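Local coordinates for protein guanine nucleotide exchange factor p115rhogef (Homo sapiens, PDB 1IAP) that promotes nucleotide exchange on Rho-type GTPases and, through its N-terminal RGS-like domain, probably binds heterotrimeric G protein alpha subunits, at residues S3-S7 against F116-R120; A20-V25 against Q112-F116; P33-C37 against Q105-V109; L38-M42 against A180-Y184; V71-V77 against E100-Q105. All coordinates share one frame; numbering follows the deposited sequence.

Interaction 1: residues S3-S7 against F116-R120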
# COMPACT_ATOMS: atom_id res chain seq x y z
N SER A 3 4.04 16.88 6.84
CA SER A 3 3.04 16.89 5.72
C SER A 3 3.10 15.59 4.91
O SER A 3 2.56 15.52 3.80
CB SER A 3 3.27 18.10 4.80
OG SER A 3 4.54 18.05 4.20
N GLN A 4 3.75 14.56 5.46
CA GLN A 4 3.85 13.26 4.78
C GLN A 4 2.49 12.58 4.66
O GLN A 4 2.29 11.70 3.82
CB GLN A 4 4.82 12.33 5.51
CG GLN A 4 6.28 12.75 5.49
CD GLN A 4 6.68 13.62 6.67
OE1 GLN A 4 5.84 14.24 7.32
NE2 GLN A 4 7.98 13.65 6.96
N PHE A 5 1.55 13.00 5.50
CA PHE A 5 0.22 12.39 5.51
C PHE A 5 -0.90 13.20 4.85
O PHE A 5 -2.08 12.85 4.96
CB PHE A 5 -0.17 12.03 6.95
CG PHE A 5 0.79 11.08 7.62
CD1 PHE A 5 1.61 11.52 8.66
CD2 PHE A 5 0.87 9.75 7.21
CE1 PHE A 5 2.50 10.64 9.29
CE2 PHE A 5 1.75 8.87 7.83
CZ PHE A 5 2.57 9.32 8.87
N GLN A 6 -0.54 14.27 4.15
CA GLN A 6 -1.52 15.11 3.47
C GLN A 6 -2.19 14.37 2.31
O GLN A 6 -3.36 14.62 2.00
CB GLN A 6 -0.88 16.41 2.98
CG GLN A 6 -0.46 17.36 4.09
CD GLN A 6 -1.63 17.81 4.95
OE1 GLN A 6 -2.54 18.49 4.47
NE2 GLN A 6 -1.61 17.43 6.22
N SER A 7 -1.45 13.46 1.69
CA SER A 7 -1.97 12.69 0.56
C SER A 7 -1.20 11.39 0.37
O SER A 7 -0.09 11.23 0.89
CB SER A 7 -1.90 13.51 -0.73
OG SER A 7 -0.56 13.79 -1.10
N PHE A 116 -6.32 9.12 10.02
CA PHE A 116 -4.98 9.00 10.57
C PHE A 116 -4.48 10.36 11.07
O PHE A 116 -3.96 10.47 12.18
CB PHE A 116 -4.00 8.45 9.52
CG PHE A 116 -2.60 8.24 10.06
CD1 PHE A 116 -2.23 7.01 10.59
CD2 PHE A 116 -1.69 9.30 10.10
CE1 PHE A 116 -0.95 6.83 11.16
CE2 PHE A 116 -0.42 9.13 10.67
CZ PHE A 116 -0.06 7.89 11.21
N ARG A 117 -4.65 11.40 10.25
CA ARG A 117 -4.20 12.74 10.64
C ARG A 117 -4.87 13.24 11.92
O ARG A 117 -4.21 13.84 12.77
CB ARG A 117 -4.43 13.73 9.50
CG ARG A 117 -3.59 13.46 8.28
CD ARG A 117 -3.59 14.65 7.33
NE ARG A 117 -4.93 14.98 6.85
CZ ARG A 117 -5.47 14.52 5.72
NH1 ARG A 117 -4.79 13.70 4.94
NH2 ARG A 117 -6.69 14.89 5.38
N SER A 118 -6.17 13.00 12.05
CA SER A 118 -6.91 13.43 13.24
C SER A 118 -6.45 12.67 14.48
O SER A 118 -6.18 13.27 15.52
CB SER A 118 -8.41 13.25 13.04
OG SER A 118 -8.89 14.14 12.06
N LYS A 119 -6.36 11.35 14.36
CA LYS A 119 -5.93 10.50 15.47
C LYS A 119 -4.50 10.83 15.89
O LYS A 119 -4.17 10.81 17.08
CB LYS A 119 -6.05 9.02 15.10
CG LYS A 119 -7.46 8.55 14.77
CD LYS A 119 -8.33 8.43 16.01
CE LYS A 119 -9.72 7.88 15.66
NZ LYS A 119 -9.65 6.54 15.01
N ARG A 120 -3.67 11.17 14.91
CA ARG A 120 -2.26 11.50 15.17
C ARG A 120 -2.12 12.73 16.06
O ARG A 120 -1.24 12.79 16.94
CB ARG A 120 -1.51 11.73 13.86
CG ARG A 120 -0.01 11.90 14.05
CD ARG A 120 0.69 12.25 12.75
NE ARG A 120 2.14 12.27 12.95
CZ ARG A 120 3.00 12.98 12.24
NH1 ARG A 120 2.57 13.76 11.25
NH2 ARG A 120 4.29 12.94 12.54
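Phe-5 presses its ring against Phe-116 and Arg-120, fastening the N-terminal type I beta turn, Ser-3 to Gln-6, onto helix 106-121 of the all-helical RGS-like domain. Over one face of the Phe-5 ring comes the corner of the Phe-116 ring: CE2 of Phe-116 lies above the ring centre, 3.5 Å from CZ of Phe-5. The two ring planes meet obliquely, at 39°. Arg-120, extended from CG to NE, brings NH1 to the edge of the Phe-5 ring, in its plane, 3.6 Å from CD1; conversely, CE1 of Phe-5 lies over one face of the guanidinium, whose NE is held by a salt bridge to Glu-128. Leu-21 of helix 15-28 also touches Phe-5. With an alanine in place of Phe-5, the Phe-116 corner would probably lose its aromatic cover and a gap would open beside the Arg-120 guanidinium. Arg-117 works on the backbone instead. Its chain bends at chi3 (-60°), turning the guanidinium back to the turn, while its CD lies 3.6 Å from NE2 of Gln-6. NH1 of Arg-117 donates to the carbonyl O of Phe-5 at 2.8 Å, within both the guanidinium and carbonyl planes.

Interaction 2: residues A20-V25 against Q112-F116; sequences ALLQHV and QLEDF
The ring of Phe-116 is the main bump of this contact, pushed into a hollow on helix 15-28 made by Ala-20, Leu-21 and His-24. Its CE1 reaches the backbone, 3.7 Å from CA of Leu-21, while CZ faces the methyl of Ala-20. CD1 of Phe-116 lies 3.6 Å from CB of His-24, and the edge of the phenyl ring is turned to the imidazole face in a T-shaped pair with planes at 86°. Leu-21 closes the hollow from another side: with CG anti to the backbone N (chi1 172°), CD1 rests against CG and CD1 of Phe-116, and CD2 meets CD2 of Leu-113 at 3.6 Å. These helices of the RGS-like fold cross steeply, at 103°, and the axes of the two segments approach to 10.5 Å. At one end CG1 of Val-25 abuts OE1 of Gln-112, their side chains crossing nearly at right angles. Beside the phenyl ring, NE2 of His-24 donates to OD1 of Asp-115 at 2.9 Å; the oxygen lies in the imidazole plane and is met on its anti side. The same OD1 also takes part in a salt bridge with Lys-119.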
# COMPACT_ATOMS: atom_id res chain seq x y z
N ALA A 20 3.60 3.38 9.55
CA ALA A 20 2.74 3.81 10.66
C ALA A 20 1.29 3.86 10.16
O ALA A 20 0.38 3.37 10.82
CB ALA A 20 3.18 5.19 11.18
N LEU A 21 1.11 4.42 8.97
CA LEU A 21 -0.22 4.53 8.37
C LEU A 21 -0.79 3.13 8.12
O LEU A 21 -1.95 2.87 8.42
CB LEU A 21 -0.14 5.30 7.04
CG LEU A 21 -1.39 5.34 6.17
CD1 LEU A 21 -2.51 6.08 6.89
CD2 LEU A 21 -1.07 6.01 4.84
N LEU A 22 0.05 2.24 7.59
CA LEU A 22 -0.36 0.87 7.30
C LEU A 22 -0.82 0.15 8.56
O LEU A 22 -1.85 -0.52 8.54
CB LEU A 22 0.79 0.09 6.64
CG LEU A 22 0.80 -0.23 5.14
CD1 LEU A 22 -0.46 0.23 4.43
CD2 LEU A 22 2.03 0.36 4.50
N GLN A 23 -0.05 0.28 9.64
CA GLN A 23 -0.43 -0.38 10.89
C GLN A 23 -1.77 0.14 11.38
O GLN A 23 -2.60 -0.63 11.85
CB GLN A 23 0.64 -0.20 11.97
CG GLN A 23 0.22 -0.85 13.30
CD GLN A 23 1.33 -0.88 14.32
OE1 GLN A 23 1.10 -0.72 15.52
NE2 GLN A 23 2.55 -1.13 13.86
N HIS A 24 -1.97 1.44 11.26
CA HIS A 24 -3.22 2.07 11.68
C HIS A 24 -4.38 1.48 10.87
O HIS A 24 -5.30 0.90 11.43
CB HIS A 24 -3.14 3.59 11.45
CG HIS A 24 -4.38 4.33 11.85
ND1 HIS A 24 -4.76 4.49 13.17
CD2 HIS A 24 -5.32 4.97 11.11
CE1 HIS A 24 -5.87 5.20 13.22
NE2 HIS A 24 -6.23 5.50 11.99
N VAL A 25 -4.29 1.59 9.54
CA VAL A 25 -5.31 1.08 8.63
C VAL A 25 -5.58 -0.43 8.80
O VAL A 25 -6.73 -0.85 8.92
CB VAL A 25 -4.95 1.41 7.16
CG1 VAL A 25 -5.91 0.72 6.20
CG2 VAL A 25 -4.98 2.91 6.94
N GLN A 112 -9.38 7.41 5.14
CA GLN A 112 -8.46 6.75 6.05
C GLN A 112 -7.27 7.66 6.38
O GLN A 112 -6.80 7.68 7.51
CB GLN A 112 -8.00 5.43 5.44
CG GLN A 112 -9.12 4.42 5.32
CD GLN A 112 -8.77 3.24 4.44
OE1 GLN A 112 -7.59 2.95 4.21
NE2 GLN A 112 -9.79 2.55 3.94
N LEU A 113 -6.80 8.42 5.40
CA LEU A 113 -5.69 9.36 5.63
C LEU A 113 -6.17 10.46 6.57
O LEU A 113 -5.46 10.88 7.48
CB LEU A 113 -5.21 9.97 4.32
CG LEU A 113 -4.21 9.16 3.50
CD1 LEU A 113 -4.01 9.80 2.14
CD2 LEU A 113 -2.89 9.07 4.26
N GLU A 114 -7.41 10.91 6.33
CA GLU A 114 -8.03 11.94 7.16
C GLU A 114 -8.09 11.45 8.60
O GLU A 114 -7.67 12.16 9.52
CB GLU A 114 -9.44 12.24 6.65
CG GLU A 114 -10.24 13.24 7.47
CD GLU A 114 -11.65 13.45 6.94
OE1 GLU A 114 -11.99 12.90 5.86
OE2 GLU A 114 -12.44 14.16 7.60
N ASP A 115 -8.58 10.23 8.79
CA ASP A 115 -8.70 9.64 10.12
C ASP A 115 -7.33 9.53 10.79
O ASP A 115 -7.20 9.80 11.98
CB ASP A 115 -9.36 8.26 10.06
CG ASP A 115 -9.61 7.68 11.44
OD1 ASP A 115 -8.88 6.74 11.84
OD2 ASP A 115 -10.51 8.18 12.15
N PHE A 116 -6.32 9.12 10.02
CA PHE A 116 -4.98 9.00 10.57
C PHE A 116 -4.48 10.36 11.07
O PHE A 116 -3.96 10.47 12.18
CB PHE A 116 -4.00 8.45 9.52
CG PHE A 116 -2.60 8.24 10.06
CD1 PHE A 116 -2.23 7.01 10.59
CD2 PHE A 116 -1.69 9.30 10.10
CE1 PHE A 116 -0.95 6.83 11.16
CE2 PHE A 116 -0.42 9.13 10.67
CZ PHE A 116 -0.06 7.89 11.21

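Interaction 3: residues P33-C37 against Q105-V109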
# COMPACT_ATOMS: atom_id res chain seq x y z
N PRO A 33 -8.08 -1.36 -0.09
CA PRO A 33 -7.99 -0.11 -0.85
C PRO A 33 -6.62 0.56 -0.87
O PRO A 33 -6.12 0.92 -1.94
CB PRO A 33 -9.05 0.76 -0.19
CG PRO A 33 -10.09 -0.24 0.20
CD PRO A 33 -9.25 -1.33 0.81
N LEU A 34 -6.02 0.75 0.30
CA LEU A 34 -4.71 1.40 0.38
C LEU A 34 -3.63 0.51 -0.24
O LEU A 34 -2.81 1.00 -0.99
CB LEU A 34 -4.35 1.72 1.84
CG LEU A 34 -2.98 2.37 2.12
CD1 LEU A 34 -2.81 3.68 1.35
CD2 LEU A 34 -2.82 2.61 3.61
N LEU A 35 -3.67 -0.78 0.07
CA LEU A 35 -2.68 -1.71 -0.47
C LEU A 35 -2.76 -1.79 -1.99
O LEU A 35 -1.74 -1.90 -2.67
CB LEU A 35 -2.87 -3.10 0.14
CG LEU A 35 -2.59 -3.20 1.65
CD1 LEU A 35 -2.98 -4.58 2.15
CD2 LEU A 35 -1.13 -2.89 1.94
N CYS A 36 -3.98 -1.71 -2.51
CA CYS A 36 -4.23 -1.75 -3.94
C CYS A 36 -3.58 -0.55 -4.63
O CYS A 36 -2.88 -0.69 -5.64
CB CYS A 36 -5.74 -1.78 -4.20
SG CYS A 36 -6.21 -1.70 -5.93
N CYS A 37 -3.77 0.64 -4.06
CA CYS A 37 -3.21 1.86 -4.60
C CYS A 37 -1.68 1.82 -4.61
O CYS A 37 -1.05 2.28 -5.57
CB CYS A 37 -3.68 3.08 -3.80
SG CYS A 37 -5.41 3.55 -4.09
N GLN A 105 -10.81 3.98 -5.50
CA GLN A 105 -10.36 3.75 -4.13
C GLN A 105 -10.03 5.07 -3.42
O GLN A 105 -9.88 5.10 -2.20
CB GLN A 105 -9.11 2.85 -4.09
CG GLN A 105 -9.19 1.58 -4.91
CD GLN A 105 -10.32 0.66 -4.50
OE1 GLN A 105 -10.47 0.33 -3.32
NE2 GLN A 105 -11.11 0.23 -5.47
N GLN A 106 -9.90 6.14 -4.19
CA GLN A 106 -9.56 7.46 -3.65
C GLN A 106 -10.40 7.93 -2.47
O GLN A 106 -9.85 8.49 -1.52
CB GLN A 106 -9.57 8.52 -4.76
CG GLN A 106 -8.45 8.35 -5.79
CD GLN A 106 -7.06 8.35 -5.16
OE1 GLN A 106 -6.29 7.40 -5.34
NE2 GLN A 106 -6.74 9.40 -4.41
N VAL A 107 -11.71 7.71 -2.51
CA VAL A 107 -12.59 8.13 -1.42
C VAL A 107 -12.25 7.43 -0.10
O VAL A 107 -12.04 8.08 0.92
CB VAL A 107 -14.09 7.91 -1.76
CG1 VAL A 107 -14.96 8.13 -0.52
CG2 VAL A 107 -14.51 8.88 -2.86
N ALA A 108 -12.19 6.10 -0.13
CA ALA A 108 -11.88 5.31 1.07
C ALA A 108 -10.50 5.64 1.63
O ALA A 108 -10.36 5.87 2.83
CB ALA A 108 -11.98 3.82 0.77
N VAL A 109 -9.49 5.65 0.76
CA VAL A 109 -8.12 5.95 1.16
C VAL A 109 -8.04 7.38 1.69
O VAL A 109 -7.33 7.66 2.66
CB VAL A 109 -7.13 5.76 -0.01
CG1 VAL A 109 -5.73 6.24 0.38
CG2 VAL A 109 -7.10 4.30 -0.44
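Apolar contacts of Val-109 on helix 106-121 with Pro-33, Leu-34 and Cys-37 on helix 32-43 form one group in this meeting inside the RGS-like helical bundle. The two branches of Val-109 divide the work. CG2, anti to the carbonyl carbon, points into the first turn of the partner segment, 3.8 Å from both the backbone N of Leu-34 and the carbonyl C of Pro-33, and 4.0 Å from CB of Pro-33. CG1, anti to the backbone N (chi1 173°), meets CD1 of Leu-34 instead, the two side chains crossing at about a right angle. The methyl of Ala-108 adds a looser touch on the proline ring.

Sulfur contacts form a second group. SG of Cys-37 lies 3.8 Å from CB of Gln-105 and also approaches CG2 of Val-109, so one sulfur touches both Gln-105 and Val-109, a turn apart.

Polar atoms take part mainly through van der Waals contact. OE1 of Gln-105 lies against the proline, 3.5 Å from CB of Pro-33; the bend at chi2 (-59°) points OE1, not the whole amide, at the ring, while NE2 faces the other way and makes weak bonds to the carbonyls of Pro-72 and Val-101. The joint between these segments thus relies on shape and hydrophobic burial, while the amide of the buried Gln-105 directs its donor elsewhere.

Interaction 4: residues L38-M42 against A180-Y184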
# COMPACT_ATOMS: atom_id res chain seq x y z
N LEU A 38 -1.09 1.28 -3.56
CA LEU A 38 0.37 1.19 -3.46
C LEU A 38 0.92 0.23 -4.53
O LEU A 38 1.91 0.54 -5.19
CB LEU A 38 0.79 0.73 -2.06
CG LEU A 38 0.38 1.61 -0.88
CD1 LEU A 38 0.86 0.99 0.45
CD2 LEU A 38 0.95 3.01 -1.04
N HIS A 39 0.26 -0.91 -4.71
CA HIS A 39 0.72 -1.89 -5.70
C HIS A 39 0.53 -1.38 -7.12
O HIS A 39 1.29 -1.73 -8.02
CB HIS A 39 0.01 -3.22 -5.51
CG HIS A 39 0.52 -4.01 -4.34
ND1 HIS A 39 0.44 -5.38 -4.28
CD2 HIS A 39 1.12 -3.62 -3.19
CE1 HIS A 39 0.96 -5.81 -3.14
NE2 HIS A 39 1.38 -4.75 -2.46
N ALA A 40 -0.49 -0.55 -7.32
CA ALA A 40 -0.79 0.02 -8.63
C ALA A 40 0.31 1.01 -9.01
O ALA A 40 0.69 1.10 -10.18
CB ALA A 40 -2.13 0.72 -8.60
N ASP A 41 0.81 1.74 -8.02
CA ASP A 41 1.87 2.71 -8.24
C ASP A 41 3.16 1.96 -8.58
O ASP A 41 3.92 2.37 -9.45
CB ASP A 41 2.07 3.56 -6.99
CG ASP A 41 3.01 4.72 -7.23
OD1 ASP A 41 4.22 4.56 -7.00
OD2 ASP A 41 2.52 5.79 -7.65
N MET A 42 3.38 0.87 -7.86
CA MET A 42 4.55 0.02 -8.03
C MET A 42 4.56 -0.57 -9.44
O MET A 42 5.62 -0.70 -10.06
CB MET A 42 4.50 -1.09 -6.97
CG MET A 42 5.55 -2.17 -7.09
SD MET A 42 5.54 -3.20 -5.60
CE MET A 42 4.02 -4.10 -5.84
N ALA A 180 1.48 -8.30 1.19
CA ALA A 180 1.24 -7.10 0.41
C ALA A 180 2.12 -5.94 0.86
O ALA A 180 2.71 -5.24 0.02
CB ALA A 180 -0.23 -6.70 0.50
N ILE A 181 2.21 -5.72 2.17
CA ILE A 181 3.05 -4.64 2.69
C ILE A 181 4.51 -4.98 2.40
O ILE A 181 5.27 -4.13 1.93
CB ILE A 181 2.82 -4.43 4.21
CG1 ILE A 181 1.42 -3.86 4.44
CG2 ILE A 181 3.86 -3.47 4.78
CD1 ILE A 181 0.96 -3.90 5.88
N GLY A 182 4.88 -6.25 2.59
CA GLY A 182 6.24 -6.68 2.33
C GLY A 182 6.66 -6.40 0.90
O GLY A 182 7.75 -5.86 0.66
N LEU A 183 5.77 -6.70 -0.04
CA LEU A 183 6.05 -6.49 -1.45
C LEU A 183 6.34 -5.03 -1.78
O LEU A 183 7.34 -4.72 -2.44
CB LEU A 183 4.87 -6.99 -2.30
CG LEU A 183 5.07 -7.01 -3.82
CD1 LEU A 183 6.19 -7.99 -4.18
CD2 LEU A 183 3.78 -7.43 -4.50
N TYR A 184 5.51 -4.13 -1.28
CA TYR A 184 5.69 -2.72 -1.54
C TYR A 184 6.90 -2.12 -0.83
O TYR A 184 7.59 -1.25 -1.37
CB TYR A 184 4.42 -1.92 -1.20
CG TYR A 184 4.51 -0.49 -1.65
CD1 TYR A 184 4.29 -0.14 -2.98
CD2 TYR A 184 4.85 0.52 -0.76
CE1 TYR A 184 4.42 1.17 -3.42
CE2 TYR A 184 4.98 1.85 -1.19
CZ TYR A 184 4.77 2.16 -2.52
OH TYR A 184 4.89 3.46 -2.94
O HOH W 1 6.44 3.97 -5.40
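Helices 32-43 and 171-187 run roughly alongside, the axes of the two segments inclined by 31° and 10.3 Å apart, with His-39 and Tyr-184 nearest at CA. Tyr-184 is the knob, its side chain set into a hole formed by Leu-38, His-39, Asp-41 and Met-42. CB of Leu-38 lies over one face of the phenol ring, 3.8 Å from its centroid, a CH-pi contact, whereas CB of Met-42 comes at the ring edge. The sulfur of Met-42 makes an oblique Met-aromatic contact, and the bend at chi3 (72°) turns its CE onto CD2 of Leu-183 at 3.6 Å. His-39 supplies the direct polar link: NE2 donates to the carbonyl O of Ala-180 at 2.9 Å, nearly straight at 167° and within the imidazole plane. That oxygen also accepts the helical N-H of Tyr-184, from the opposite face of its carbonyl plane. A water donates to OD1 of Asp-41 and OH of Tyr-184, bridging them at 2.8 and 3.0 Å. In this RGS-like bundle Lys-12 completes the polar end, pairing with Asp-41 and accepting through its carbonyl from Tyr-184; Leu-18 of helix 15-28 packs on Leu-38 and Tyr-184, and Phe-62 of helix 48-63 meets His-39 edge-to-face.

Interaction 5: residues V71-V77 against E100-Q105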
# COMPACT_ATOMS: atom_id res chain seq x y z
N VAL A 71 -11.05 -5.32 -3.48
CA VAL A 71 -11.48 -3.94 -3.35
C VAL A 71 -12.72 -3.76 -4.22
O VAL A 71 -12.96 -4.56 -5.13
CB VAL A 71 -10.38 -2.95 -3.83
CG1 VAL A 71 -9.10 -3.13 -3.02
CG2 VAL A 71 -10.10 -3.13 -5.32
N PRO A 72 -13.57 -2.76 -3.92
CA PRO A 72 -14.77 -2.55 -4.74
C PRO A 72 -14.34 -2.15 -6.15
O PRO A 72 -13.74 -1.09 -6.37
CB PRO A 72 -15.49 -1.42 -3.99
CG PRO A 72 -14.40 -0.71 -3.24
CD PRO A 72 -13.55 -1.86 -2.76
N VAL A 73 -14.61 -3.04 -7.10
CA VAL A 73 -14.23 -2.85 -8.50
C VAL A 73 -15.30 -2.15 -9.33
O VAL A 73 -16.49 -2.44 -9.20
CB VAL A 73 -13.93 -4.22 -9.16
CG1 VAL A 73 -13.32 -4.03 -10.55
CG2 VAL A 73 -13.01 -5.06 -8.27
N PRO A 74 -14.89 -1.18 -10.17
CA PRO A 74 -15.86 -0.48 -11.02
C PRO A 74 -16.53 -1.51 -11.93
O PRO A 74 -15.84 -2.26 -12.62
CB PRO A 74 -14.97 0.47 -11.82
CG PRO A 74 -13.89 0.79 -10.85
CD PRO A 74 -13.56 -0.56 -10.28
N PRO A 75 -17.87 -1.58 -11.92
CA PRO A 75 -18.61 -2.53 -12.75
C PRO A 75 -18.12 -2.68 -14.19
O PRO A 75 -18.06 -3.79 -14.71
CB PRO A 75 -20.06 -2.03 -12.65
CG PRO A 75 -19.94 -0.63 -12.14
CD PRO A 75 -18.79 -0.69 -11.20
N ASN A 76 -17.71 -1.57 -14.80
CA ASN A 76 -17.20 -1.59 -16.17
C ASN A 76 -15.91 -2.42 -16.27
O ASN A 76 -15.75 -3.21 -17.20
CB ASN A 76 -16.93 -0.17 -16.67
CG ASN A 76 -18.18 0.70 -16.67
OD1 ASN A 76 -18.25 1.69 -15.94
ND2 ASN A 76 -19.16 0.32 -17.48
N VAL A 77 -15.01 -2.22 -15.32
CA VAL A 77 -13.74 -2.95 -15.29
C VAL A 77 -13.96 -4.44 -15.08
O VAL A 77 -13.38 -5.26 -15.79
CB VAL A 77 -12.81 -2.39 -14.20
CG1 VAL A 77 -11.61 -3.31 -13.98
CG2 VAL A 77 -12.32 -1.01 -14.60
N GLU A 100 -8.52 3.20 -13.43
CA GLU A 100 -9.94 3.19 -13.07
C GLU A 100 -10.15 2.55 -11.70
O GLU A 100 -11.00 2.98 -10.93
CB GLU A 100 -10.78 2.46 -14.11
CG GLU A 100 -10.99 3.22 -15.41
CD GLU A 100 -11.98 2.53 -16.34
OE1 GLU A 100 -13.19 2.51 -16.01
OE2 GLU A 100 -11.55 2.01 -17.39
N VAL A 101 -9.38 1.50 -11.43
CA VAL A 101 -9.47 0.82 -10.14
C VAL A 101 -8.95 1.74 -9.04
O VAL A 101 -9.57 1.87 -7.99
CB VAL A 101 -8.66 -0.50 -10.14
CG1 VAL A 101 -8.46 -0.99 -8.70
CG2 VAL A 101 -9.38 -1.57 -10.96
N VAL A 102 -7.82 2.39 -9.30
CA VAL A 102 -7.20 3.31 -8.34
C VAL A 102 -8.11 4.50 -8.08
O VAL A 102 -8.26 4.93 -6.93
CB VAL A 102 -5.83 3.82 -8.84
CG1 VAL A 102 -5.29 4.92 -7.92
CG2 VAL A 102 -4.84 2.67 -8.88
N GLN A 103 -8.75 5.01 -9.13
CA GLN A 103 -9.65 6.16 -8.99
C GLN A 103 -10.80 5.83 -8.04
O GLN A 103 -11.15 6.65 -7.18
CB GLN A 103 -10.18 6.57 -10.37
CG GLN A 103 -10.70 8.00 -10.44
CD GLN A 103 -12.09 8.16 -9.84
OE1 GLN A 103 -12.33 9.07 -9.04
NE2 GLN A 103 -13.01 7.29 -10.23
N SER A 104 -11.34 4.62 -8.15
CA SER A 104 -12.45 4.18 -7.31
C SER A 104 -12.09 3.90 -5.84
O SER A 104 -12.97 3.60 -5.04
CB SER A 104 -13.11 2.94 -7.92
OG SER A 104 -12.18 1.89 -8.08
N GLN A 105 -10.81 3.98 -5.50
CA GLN A 105 -10.36 3.75 -4.13
C GLN A 105 -10.03 5.07 -3.42
O GLN A 105 -9.88 5.10 -2.20
CB GLN A 105 -9.11 2.85 -4.09
CG GLN A 105 -9.19 1.58 -4.91
CD GLN A 105 -10.32 0.66 -4.50
OE1 GLN A 105 -10.47 0.33 -3.32
NE2 GLN A 105 -11.11 0.23 -5.47
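With CG beside the backbone N (chi1 -49°) and a bend at chi2, Gln-105 folds back and lays its amide across Val-71, whose CG2, set between the backbone N and the carbonyl carbon, meets NE2 of Gln-105 at 3.5 Å. The same NE2 makes two weak hydrogen bonds, one across the contact to the carbonyl O of Pro-72 at 3.1 Å and one back to O of Val-101. A leucine in place of Gln-105 would probably leave the Pro-72 carbonyl without this weak donor and put a branched apolar group where the amide now lies against Val-71. Ser-104 turns OG back to the same Val-101 carbonyl, 2.6 Å from O, and presents OG to CG of Pro-74 at 3.4 Å. Pro-74, at the N-cap position of helix 75-81, also sets its CG against the carbonyl O of Glu-100. Farther along, the branches of Val-77 separate: CG2 lies 3.8 Å from CB of Glu-100, and CG1 meets CG2 of Val-101. In the RGS-like bundle this joins the proline-rich entry to helix 75-81 with helix 91-103, while Cys-36 of helix 32-43 and Leu-63 of helix 48-63 pack on both Val-71 and Val-101.

The five contacts form a chain across one RGS-like helical domain. Helix 106-121 carries the second segments of interactions 1 and 2, which share Phe-116 with centres 8 Å apart, and most of that of interaction 3, its centre 11 Å from that of interaction 2. Helix 32-43 links interactions 3 and 4, and Gln-105 belongs to both 3 and 5, whose centres lie 10 Å apart. The centres of interactions 1 and 5 are 24 Å apart and the two do not touch. In sequence, interaction 5 falls within the span of 3, and 3 within 2; interaction 4 alternates with 1, 2 and 3 but encloses 5. N-terminal, central and C-terminal parts are thereby interlocked in one body.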